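Local coordinates for protein domain of Unknown Function with an Immunoglobulin-like Beta-sandwich Fold (Bacteroides vulgatus ATCC 8482, PDB 3D33) that is of unknown function but adopts an immunoglobulin-like beta-sandwich fold and belongs to the DUF3244 family, at residues A[53-58]-A[62-67]. Numbering follows the deposited sequence. Where two conformers were deposited one is given.
Sequences IRITDM and GVVYEN
Gly62 is held twice by Asp57. Its O accepts a hydrogen bond from the backbone N of Asp57 at 2.8 Å, and its N donates to Asp57 OD1, which it meets from above the carboxylate plane. Asp57 OD2 turns to the backbone N of Lys60, so this carboxylate also ties down the hairpin turn. Val63 lays CG1 on Arg54 CG at 3.7 Å and CG2 near Thr56 OG1. A classic beta bulge sets Val64 and Tyr65 against the single Ile55. Ile55 O takes a 2.9 Å bond from Val64 N and a weak one from Tyr65 N; Tyr65 O takes a straight bond from Ile55 N. Val64 CG2 also touches Ile55 CG2. The Tyr65 ring leans toward the Asn67 end of its strand, swung away from the backbone N (chi1 178°), and CE1 lies 4.0 Å from Ile53 CG2. Its OH accepts a hydrogen bond from Asn67 ND2 at 2.9 Å. Glu66 lies beside Arg54 and brings OE1 to the guanidinium edge, 3.5 Å from NE, in a long salt bridge. A leucine in place of Arg54 would probably leave Glu66 without this charge partner. Asn67 pairs with Ile53 through two backbone bonds. This antiparallel hairpin puts strand 63-69 at the sheet edge, with strand 87-96 beyond strand 50-57. Ile53, Ile55 and Tyr65 pack on Ile79 of the opposing sheet.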
ATOM      1  N   ILE A  53      -4.489  -3.554   3.391  1.00 19.25           N
ATOM      2  CA  ILE A  53      -3.477  -3.384   2.341  1.00 19.78           C
ATOM      3  C   ILE A  53      -3.421  -4.734   1.606  1.00 20.39           C
ATOM      4  O   ILE A  53      -3.374  -5.778   2.237  1.00 19.08           O
ATOM      5  CB  ILE A  53      -2.081  -3.054   2.902  1.00 19.86           C
ATOM      6  CG1 ILE A  53      -2.135  -1.739   3.676  1.00 25.47           C
ATOM      7  CG2 ILE A  53      -1.018  -3.035   1.780  1.00 21.07           C
ATOM      8  CD1 ILE A  53      -0.828  -1.344   4.347  1.00 26.91           C
ATOM      9  N   ARG A  54      -3.505  -4.685   0.285  1.00 20.59           N
ATOM     10  CA  ARG A  54      -3.439  -5.887  -0.540  1.00 21.87           C
ATOM     11  C   ARG A  54      -2.457  -5.645  -1.694  1.00 18.33           C
ATOM     12  O   ARG A  54      -2.457  -4.583  -2.322  1.00 20.98           O
ATOM     13  CB  ARG A  54      -4.832  -6.244  -1.043  1.00 22.91           C
ATOM     14  CG  ARG A  54      -4.980  -7.542  -1.748  1.00 27.85           C
ATOM     15  CD  ARG A  54      -6.496  -7.903  -1.843  1.00 29.48           C
ATOM     16  NE  ARG A  54      -7.082  -8.338  -0.563  1.00 39.74           N
ATOM     17  CZ  ARG A  54      -8.093  -7.746   0.104  1.00 42.89           C
ATOM     18  NH1 ARG A  54      -8.683  -6.631  -0.323  1.00 33.64           N
ATOM     19  NH2 ARG A  54      -8.521  -8.266   1.247  1.00 45.19           N
ATOM     20  N   ILE A  55      -1.569  -6.606  -1.921  1.00 18.87           N
ATOM     21  CA  ILE A  55      -0.635  -6.519  -3.007  1.00 18.61           C
ATOM     22  C   ILE A  55      -0.889  -7.736  -3.898  1.00 17.69           C
ATOM     23  O   ILE A  55      -0.961  -8.875  -3.387  1.00 16.44           O
ATOM     24  CB  ILE A  55       0.819  -6.497  -2.523  1.00 20.14           C
ATOM     25  CG1 ILE A  55       1.066  -5.309  -1.592  1.00 21.05           C
ATOM     26  CG2 ILE A  55       1.811  -6.482  -3.711  1.00 18.40           C
ATOM     27  CD1 ILE A  55       2.408  -5.290  -1.004  1.00 21.90           C
ATOM     28  N   THR A  56      -1.057  -7.488  -5.192  1.00 16.81           N
ATOM     29  CA  THR A  56      -1.437  -8.485  -6.199  1.00 17.14           C
ATOM     30  C   THR A  56      -0.459  -8.489  -7.394  1.00 16.87           C
ATOM     31  O   THR A  56      -0.149  -7.417  -7.948  1.00 19.84           O
ATOM     32  CB  THR A  56      -2.894  -8.176  -6.712  1.00 18.25           C
ATOM     33  OG1 THR A  56      -3.806  -8.131  -5.605  1.00 17.99           O
ATOM     34  CG2 THR A  56      -3.350  -9.246  -7.697  1.00 18.30           C
ATOM     35  N   ASP A  57       0.036  -9.662  -7.790  1.00 18.86           N
ATOM     36  CA  ASP A  57       0.963  -9.721  -8.933  1.00 19.81           C
ATOM     37  C   ASP A  57       0.181  -9.516 -10.232  1.00 20.50           C
ATOM     38  O   ASP A  57      -0.950 -10.000 -10.378  1.00 22.23           O
ATOM     39  CB  ASP A  57       1.772 -11.013  -8.969  1.00 21.39           C
ATOM     40  CG  ASP A  57       1.118 -12.079  -9.799  1.00 21.98           C
ATOM     41  OD1 ASP A  57       0.271 -12.802  -9.245  1.00 22.92           O
ATOM     42  OD2 ASP A  57       1.447 -12.187 -11.000  1.00 22.38           O
HETATM   43  N   MSE A  58       0.799  -8.846 -11.193  1.00 19.73           N
HETATM   44  CA  MSE A  58       0.102  -8.515 -12.437  0.50 20.22           C
HETATM   45  C   MSE A  58       0.178  -9.578 -13.548  1.00 21.15           C
HETATM   46  O   MSE A  58      -0.495  -9.439 -14.588  1.00 22.16           O
HETATM   47  CB  MSE A  58       0.584  -7.162 -12.929  0.50 21.38           C
HETATM   48  CG  MSE A  58       0.223  -6.064 -11.961  0.50 25.80           C
HETATM   49 SE   MSE A  58      -1.635  -5.564 -12.100  0.38 27.45          SE
HETATM   50  CE  MSE A  58      -1.384  -4.604 -14.004  0.50 17.24           C
ATOM     51  N   GLY A  62      -2.572 -12.983  -8.639  1.00 20.75           N
ATOM     52  CA  GLY A  62      -2.467 -13.560  -7.286  1.00 20.28           C
ATOM     53  C   GLY A  62      -2.101 -12.560  -6.203  1.00 20.52           C
ATOM     54  O   GLY A  62      -1.184 -11.732  -6.366  1.00 20.24           O
ATOM     55  N   VAL A  63      -2.810 -12.659  -5.075  1.00 20.41           N
ATOM     56  CA  VAL A  63      -2.499 -11.832  -3.924  1.00 18.45           C
ATOM     57  C   VAL A  63      -1.310 -12.435  -3.181  1.00 21.13           C
ATOM     58  O   VAL A  63      -1.355 -13.609  -2.752  1.00 21.17           O
ATOM     59  CB  VAL A  63      -3.717 -11.681  -3.003  1.00 19.76           C
ATOM     60  CG1 VAL A  63      -3.355 -10.871  -1.779  1.00 19.67           C
ATOM     61  CG2 VAL A  63      -4.889 -11.030  -3.765  1.00 24.06           C
ATOM     62  N   VAL A  64      -0.263 -11.631  -3.038  1.00 18.71           N
ATOM     63  CA  VAL A  64       0.970 -12.067  -2.366  1.00 17.95           C
ATOM     64  C   VAL A  64       1.011 -11.556  -0.921  1.00 18.61           C
ATOM     65  O   VAL A  64       1.772 -12.062  -0.107  1.00 18.03           O
ATOM     66  CB  VAL A  64       2.250 -11.629  -3.133  1.00 20.00           C
ATOM     67  CG1 VAL A  64       2.248 -12.235  -4.528  1.00 17.35           C
ATOM     68  CG2 VAL A  64       2.412 -10.114  -3.150  1.00 19.20           C
ATOM     69  N   TYR A  65       0.186 -10.539  -0.601  1.00 17.81           N
ATOM     70  CA  TYR A  65       0.194  -9.923   0.702  1.00 17.23           C
ATOM     71  C   TYR A  65      -1.178  -9.334   0.959  1.00 17.65           C
ATOM     72  O   TYR A  65      -1.675  -8.593   0.121  1.00 17.92           O
ATOM     73  CB  TYR A  65       1.256  -8.811   0.770  1.00 18.95           C
ATOM     74  CG  TYR A  65       1.349  -8.034   2.074  1.00 22.35           C
ATOM     75  CD1 TYR A  65       0.448  -7.018   2.364  1.00 22.24           C
ATOM     76  CD2 TYR A  65       2.312  -8.357   3.047  1.00 20.44           C
ATOM     77  CE1 TYR A  65       0.542  -6.278   3.537  1.00 22.24           C
ATOM     78  CE2 TYR A  65       2.401  -7.638   4.234  1.00 20.14           C
ATOM     79  CZ  TYR A  65       1.516  -6.581   4.458  1.00 19.20           C
ATOM     80  OH  TYR A  65       1.597  -5.861   5.638  1.00 21.21           O
ATOM     81  N   GLU A  66      -1.769  -9.653   2.106  1.00 17.75           N
ATOM     82  CA  GLU A  66      -2.968  -8.938   2.562  0.50 18.04           C
ATOM     83  C   GLU A  66      -2.921  -8.800   4.074  1.00 18.76           C
ATOM     84  O   GLU A  66      -2.582  -9.738   4.809  1.00 18.57           O
ATOM     85  CB  GLU A  66      -4.274  -9.610   2.099  0.50 18.85           C
ATOM     86  CG  GLU A  66      -4.546 -10.930   2.749  0.50 16.68           C
ATOM     87  CD  GLU A  66      -5.824 -11.620   2.267  0.50 20.79           C
ATOM     88  OE1 GLU A  66      -6.317 -11.335   1.161  0.50 31.33           O
ATOM     89  OE2 GLU A  66      -6.308 -12.456   3.024  0.50 21.75           O
ATOM     90  N   ASN A  67      -3.241  -7.603   4.533  1.00 18.52           N
ATOM     91  CA  ASN A  67      -3.142  -7.278   5.938  1.00 17.67           C
ATOM     92  C   ASN A  67      -4.284  -6.328   6.332  1.00 17.50           C
ATOM     93  O   ASN A  67      -4.448  -5.291   5.699  1.00 19.74           O
ATOM     94  CB  ASN A  67      -1.770  -6.644   6.158  1.00 19.78           C
ATOM     95  CG  ASN A  67      -1.445  -6.410   7.618  1.00 21.75           C
ATOM     96  OD1 ASN A  67      -2.234  -6.722   8.490  1.00 19.69           O
ATOM     97  ND2 ASN A  67      -0.249  -5.865   7.885  1.00 25.16           N
TER